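Local coordinates for protein Serpin48 (Tenebrio molitor, PDB 3OZQ) that probably inhibits a serine protease of the insect innate immune system, as a highly specific member of the serpin family, at residues 268-280 / 311-323. Residues are numbered along the deposited sequence; the frame is centred on the assembly and turned at random.
Sequences LPKFKIESTVDFK and SNIVQKSFIDVSE
Val321 presses its CG2 methyl over one face of the Phe271 ring, 3.4 Å from CZ and offset toward the rim. Phe271 holds its CG between the backbone N and the carbonyl carbon (chi1 61°). This swings the ring across to the neighbouring strand, where Ile319 CG2 also meets it obliquely. Phe358 meets the same ring from outside the pair. Ile273 and Ile319 continue this buried face, with CB of the first 4.0 Å from CG2 of the second.

Strands 271-278 and 311-321 run antiparallel, their axes 167° apart. Hydrogen-bonded pairs from Phe271-Val321 to Val277-Gln315 join them. Val321 N to Phe271 O is short, 2.7 Å; the return bond from Phe271 N is weak. The strands belong to the large central beta-sheet of the serpin fold, sheet A, and 311-321 continues toward the reactive-centre loop. Strand 163-174 flanks it on its other side.

On the face that carries Thr276, Lys316 and Glu274, the extended Lys316 chain crosses Thr276, with CE 3.4 Å from OG1. Its NZ goes on to the carbonyl O of Gln149. Glu274 lays CG beside Phe318 CB, 3.5 Å away, while the Phe318 ring meets Tyr170.

Lys270 bends at chi3 (48°) and brings NZ to Glu323 OE2, a salt bridge of 3.0 Å made from above the carboxylate plane. Glu323 OE1 is held by Thr184 OG1. With alanine in place of Glu323, the Lys270 ammonium is likely to lose this carboxylate and Thr184 OG1 this partner.

At the far end, Asp278 is the N-cap of helix 279-286; its OD1 accepts from Lys281 N and weakly from Lys280 N. Phe279 N bonds Ile313 O, and Phe279 CB packs on Ile313 CG2 at 3.6 Å. A water links Asp278 OD1 to Ile313 N.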
loop_
_atom_site.group_PDB
_atom_site.type_symbol
_atom_site.label_atom_id
_atom_site.label_comp_id
_atom_site.label_asym_id
_atom_site.label_seq_id
_atom_site.Cartn_x
_atom_site.Cartn_y
_atom_site.Cartn_z
ATOM N N LEU A 268 -7.907 13.172 -16.079
ATOM C CA LEU A 268 -7.839 12.438 -14.820
ATOM C C LEU A 268 -8.565 13.213 -13.758
ATOM O O LEU A 268 -8.185 14.333 -13.453
ATOM C CB LEU A 268 -6.382 12.266 -14.388
ATOM C CG LEU A 268 -6.164 11.458 -13.102
ATOM C CD1 LEU A 268 -6.413 9.992 -13.395
ATOM C CD2 LEU A 268 -4.754 11.685 -12.585
ATOM N N PRO A 269 -9.610 12.613 -13.179
ATOM C CA PRO A 269 -10.315 13.217 -12.052
ATOM C C PRO A 269 -9.373 13.397 -10.875
ATOM O O PRO A 269 -8.443 12.593 -10.679
ATOM C CB PRO A 269 -11.361 12.159 -11.674
ATOM C CG PRO A 269 -11.450 11.240 -12.849
ATOM C CD PRO A 269 -10.104 11.264 -13.498
ATOM N N LYS A 270 -9.605 14.418 -10.065
ATOM C CA LYS A 270 -8.922 14.410 -8.782
ATOM C C LYS A 270 -9.620 13.416 -7.859
ATOM O O LYS A 270 -10.817 13.168 -7.978
ATOM C CB LYS A 270 -8.816 15.810 -8.178
ATOM C CG LYS A 270 -10.124 16.546 -8.000
ATOM C CD LYS A 270 -9.849 17.958 -7.518
ATOM C CE LYS A 270 -8.774 18.607 -8.364
ATOM N NZ LYS A 270 -8.164 19.757 -7.640
ATOM N N PHE A 271 -8.864 12.795 -6.964
ATOM C CA PHE A 271 -9.469 11.829 -6.072
ATOM C C PHE A 271 -8.721 11.701 -4.759
ATOM O O PHE A 271 -7.511 11.895 -4.687
ATOM C CB PHE A 271 -9.672 10.458 -6.745
ATOM C CG PHE A 271 -8.393 9.783 -7.207
ATOM C CD1 PHE A 271 -7.885 10.013 -8.478
ATOM C CD2 PHE A 271 -7.723 8.893 -6.381
ATOM C CE1 PHE A 271 -6.726 9.381 -8.915
ATOM C CE2 PHE A 271 -6.564 8.254 -6.816
ATOM C CZ PHE A 271 -6.060 8.503 -8.078
ATOM N N LYS A 272 -9.476 11.415 -3.716
ATOM C CA LYS A 272 -8.908 11.167 -2.408
ATOM C C LYS A 272 -9.510 9.871 -1.920
ATOM O O LYS A 272 -10.715 9.645 -2.075
ATOM C CB LYS A 272 -9.241 12.316 -1.456
ATOM C CG LYS A 272 -8.430 12.286 -0.177
ATOM C CD LYS A 272 -8.610 13.566 0.630
ATOM C CE LYS A 272 -8.181 13.366 2.076
ATOM N NZ LYS A 272 -8.521 14.544 2.934
ATOM N N ILE A 273 -8.669 8.999 -1.369
ATOM C CA ILE A 273 -9.131 7.749 -0.789
ATOM C C ILE A 273 -8.466 7.490 0.560
ATOM O O ILE A 273 -7.258 7.672 0.712
ATOM C CB ILE A 273 -8.816 6.531 -1.682
ATOM C CG1 ILE A 273 -9.291 6.767 -3.127
ATOM C CG2 ILE A 273 -9.406 5.259 -1.048
ATOM C CD1 ILE A 273 -8.807 5.695 -4.137
ATOM N N GLU A 274 -9.264 7.050 1.523
ATOM C CA GLU A 274 -8.765 6.598 2.820
ATOM C C GLU A 274 -9.235 5.181 3.076
ATOM O O GLU A 274 -10.425 4.893 2.984
ATOM C CB GLU A 274 -9.271 7.495 3.947
ATOM C CG GLU A 274 -8.490 8.778 4.144
ATOM C CD GLU A 274 -8.498 9.239 5.605
ATOM O OE1 GLU A 274 -8.068 8.438 6.478
ATOM O OE2 GLU A 274 -8.942 10.388 5.870
ATOM N N SER A 275 -8.299 4.293 3.394
ATOM C CA SER A 275 -8.647 2.907 3.674
ATOM C C SER A 275 -8.045 2.402 4.974
ATOM O O SER A 275 -6.968 2.829 5.380
ATOM C CB SER A 275 -8.230 1.997 2.516
ATOM O OG SER A 275 -8.946 2.330 1.332
ATOM N N THR A 276 -8.765 1.491 5.622
ATOM C CA THR A 276 -8.258 0.773 6.775
ATOM C C THR A 276 -8.417 -0.702 6.440
ATOM O O THR A 276 -9.510 -1.154 6.115
ATOM C CB THR A 276 -9.023 1.144 8.065
ATOM O OG1 THR A 276 -8.877 2.547 8.321
ATOM C CG2 THR A 276 -8.493 0.351 9.254
ATOM N N VAL A 277 -7.319 -1.443 6.468
ATOM C CA VAL A 277 -7.334 -2.830 6.035
ATOM C C VAL A 277 -6.933 -3.797 7.163
ATOM O O VAL A 277 -5.902 -3.633 7.809
ATOM C CB VAL A 277 -6.417 -3.042 4.799
ATOM C CG1 VAL A 277 -6.378 -4.510 4.391
ATOM C CG2 VAL A 277 -6.871 -2.159 3.643
ATOM N N ASP A 278 -7.789 -4.785 7.386
ATOM C CA ASP A 278 -7.527 -5.873 8.285
ATOM C C ASP A 278 -6.656 -6.855 7.533
ATOM O O ASP A 278 -7.155 -7.629 6.726
ATOM C CB ASP A 278 -8.830 -6.559 8.660
ATOM C CG ASP A 278 -8.618 -7.722 9.612
ATOM O OD1 ASP A 278 -7.448 -8.149 9.801
ATOM O OD2 ASP A 278 -9.623 -8.197 10.188
ATOM N N PHE A 279 -5.360 -6.809 7.805
ATOM C CA PHE A 279 -4.411 -7.700 7.136
ATOM C C PHE A 279 -4.354 -9.111 7.733
ATOM O O PHE A 279 -3.817 -10.024 7.109
ATOM C CB PHE A 279 -3.015 -7.072 7.056
ATOM C CG PHE A 279 -2.723 -6.431 5.716
ATOM C CD1 PHE A 279 -2.204 -7.191 4.674
ATOM C CD2 PHE A 279 -2.972 -5.089 5.503
ATOM C CE1 PHE A 279 -1.952 -6.614 3.413
ATOM C CE2 PHE A 279 -2.721 -4.499 4.249
ATOM C CZ PHE A 279 -2.198 -5.267 3.213
ATOM N N LYS A 280 -4.903 -9.301 8.927
ATOM C CA LYS A 280 -5.012 -10.657 9.473
ATOM C C LYS A 280 -5.940 -11.493 8.599
ATOM O O LYS A 280 -5.640 -12.622 8.234
ATOM C CB LYS A 280 -5.537 -10.647 10.916
ATOM C CG LYS A 280 -5.849 -12.047 11.410
ATOM C CD LYS A 280 -6.271 -12.083 12.880
ATOM C CE LYS A 280 -6.349 -13.525 13.386
ATOM N NZ LYS A 280 -7.254 -13.700 14.577
ATOM N N SER A 311 -2.446 -10.800 17.313
ATOM C CA SER A 311 -3.869 -10.617 17.569
ATOM C C SER A 311 -4.554 -9.797 16.473
ATOM O O SER A 311 -5.678 -10.094 16.073
ATOM C CB SER A 311 -4.072 -9.949 18.927
ATOM O OG SER A 311 -3.439 -10.683 19.951
ATOM N N ASN A 312 -3.888 -8.745 16.018
ATOM C CA ASN A 312 -4.450 -7.908 14.960
ATOM C C ASN A 312 -3.361 -7.371 14.049
ATOM O O ASN A 312 -2.226 -7.198 14.482
ATOM C CB ASN A 312 -5.249 -6.742 15.549
ATOM C CG ASN A 312 -6.222 -7.189 16.621
ATOM O OD1 ASN A 312 -5.817 -7.527 17.722
ATOM N ND2 ASN A 312 -7.503 -7.220 16.290
ATOM N N ILE A 313 -3.715 -7.115 12.785
ATOM C CA ILE A 313 -2.822 -6.430 11.862
ATOM C C ILE A 313 -3.622 -5.387 11.096
ATOM O O ILE A 313 -4.504 -5.719 10.323
ATOM C CB ILE A 313 -2.167 -7.390 10.842
ATOM C CG1 ILE A 313 -1.559 -8.601 11.550
ATOM C CG2 ILE A 313 -1.097 -6.653 10.048
ATOM C CD1 ILE A 313 -1.000 -9.641 10.564
ATOM N N VAL A 314 -3.311 -4.126 11.325
ATOM C CA VAL A 314 -4.154 -3.058 10.839
ATOM C C VAL A 314 -3.346 -2.068 10.021
ATOM O O VAL A 314 -2.398 -1.453 10.521
ATOM C CB VAL A 314 -4.890 -2.338 12.016
ATOM C CG1 VAL A 314 -5.861 -1.289 11.470
ATOM C CG2 VAL A 314 -5.655 -3.350 12.824
ATOM N N GLN A 315 -3.687 -1.970 8.746
ATOM C CA GLN A 315 -3.101 -0.943 7.887
ATOM C C GLN A 315 -4.073 0.190 7.655
ATOM O O GLN A 315 -5.245 -0.033 7.386
ATOM C CB GLN A 315 -2.666 -1.534 6.552
ATOM C CG GLN A 315 -1.952 -0.539 5.651
ATOM C CD GLN A 315 -1.494 -1.164 4.359
ATOM O OE1 GLN A 315 -0.378 -1.680 4.278
ATOM N NE2 GLN A 315 -2.346 -1.119 3.334
ATOM N N LYS A 316 -3.580 1.412 7.739
ATOM C CA LYS A 316 -4.376 2.556 7.333
ATOM C C LYS A 316 -3.535 3.465 6.479
ATOM O O LYS A 316 -2.375 3.720 6.793
ATOM C CB LYS A 316 -4.895 3.324 8.549
ATOM C CG LYS A 316 -5.956 4.352 8.206
ATOM C CD LYS A 316 -6.636 4.830 9.480
ATOM C CE LYS A 316 -7.880 5.661 9.153
ATOM N NZ LYS A 316 -8.703 5.968 10.362
ATOM N N SER A 317 -4.124 3.938 5.386
ATOM C CA SER A 317 -3.409 4.778 4.431
ATOM C C SER A 317 -4.396 5.661 3.681
ATOM O O SER A 317 -5.596 5.391 3.669
ATOM C CB SER A 317 -2.618 3.906 3.448
ATOM O OG SER A 317 -3.486 3.238 2.545
ATOM N N PHE A 318 -3.880 6.724 3.073
ATOM C CA PHE A 318 -4.674 7.565 2.189
ATOM C C PHE A 318 -3.833 8.050 1.025
ATOM O O PHE A 318 -2.595 7.982 1.046
ATOM C CB PHE A 318 -5.243 8.769 2.936
ATOM C CG PHE A 318 -4.220 9.792 3.296
ATOM C CD1 PHE A 318 -3.428 9.622 4.423
ATOM C CD2 PHE A 318 -4.051 10.928 2.525
ATOM C CE1 PHE A 318 -2.478 10.567 4.763
ATOM C CE2 PHE A 318 -3.101 11.873 2.857
ATOM C CZ PHE A 318 -2.317 11.693 3.978
ATOM N N ILE A 319 -4.530 8.521 0.004
ATOM C CA ILE A 319 -3.910 9.150 -1.146
ATOM C C ILE A 319 -4.788 10.323 -1.556
ATOM O O ILE A 319 -6.027 10.264 -1.480
ATOM C CB ILE A 319 -3.781 8.190 -2.327
ATOM C CG1 ILE A 319 -2.963 8.845 -3.455
ATOM C CG2 ILE A 319 -5.173 7.795 -2.822
ATOM C CD1 ILE A 319 -2.661 7.919 -4.619
ATOM N N ASP A 320 -4.141 11.404 -1.951
ATOM C CA ASP A 320 -4.863 12.603 -2.314
ATOM C C ASP A 320 -4.255 13.103 -3.614
ATOM O O ASP A 320 -3.125 13.594 -3.641
ATOM C CB ASP A 320 -4.766 13.639 -1.192
ATOM C CG ASP A 320 -5.750 14.781 -1.371
ATOM O OD1 ASP A 320 -5.953 15.548 -0.402
ATOM O OD2 ASP A 320 -6.323 14.910 -2.481
ATOM N N VAL A 321 -4.992 12.931 -4.707
ATOM C CA VAL A 321 -4.433 13.184 -6.026
ATOM C C VAL A 321 -4.951 14.495 -6.568
ATOM O O VAL A 321 -6.154 14.694 -6.678
ATOM C CB VAL A 321 -4.740 12.040 -7.001
ATOM C CG1 VAL A 321 -4.344 12.425 -8.398
ATOM C CG2 VAL A 321 -3.992 10.780 -6.572
ATOM N N SER A 322 -4.025 15.386 -6.899
ATOM C CA SER A 322 -4.376 16.727 -7.344
ATOM C C SER A 322 -3.475 17.187 -8.495
ATOM O O SER A 322 -2.732 16.391 -9.077
ATOM C CB SER A 322 -4.284 17.696 -6.171
ATOM O OG SER A 322 -2.933 17.799 -5.754
ATOM N N GLU A 323 -3.536 18.475 -8.818
ATOM C CA GLU A 323 -2.813 18.989 -9.985
ATOM C C GLU A 323 -1.283 18.928 -9.875
ATOM O O GLU A 323 -0.605 18.680 -10.868
ATOM C CB GLU A 323 -3.275 20.406 -10.333
ATOM C CG GLU A 323 -4.697 20.465 -10.862
ATOM C CD GLU A 323 -5.718 20.824 -9.796
ATOM O OE1 GLU A 323 -6.772 21.388 -10.162
ATOM O OE2 GLU A 323 -5.482 20.546 -8.598
HETATM O O HOH W 1 -6.545 -7.301 12.307
#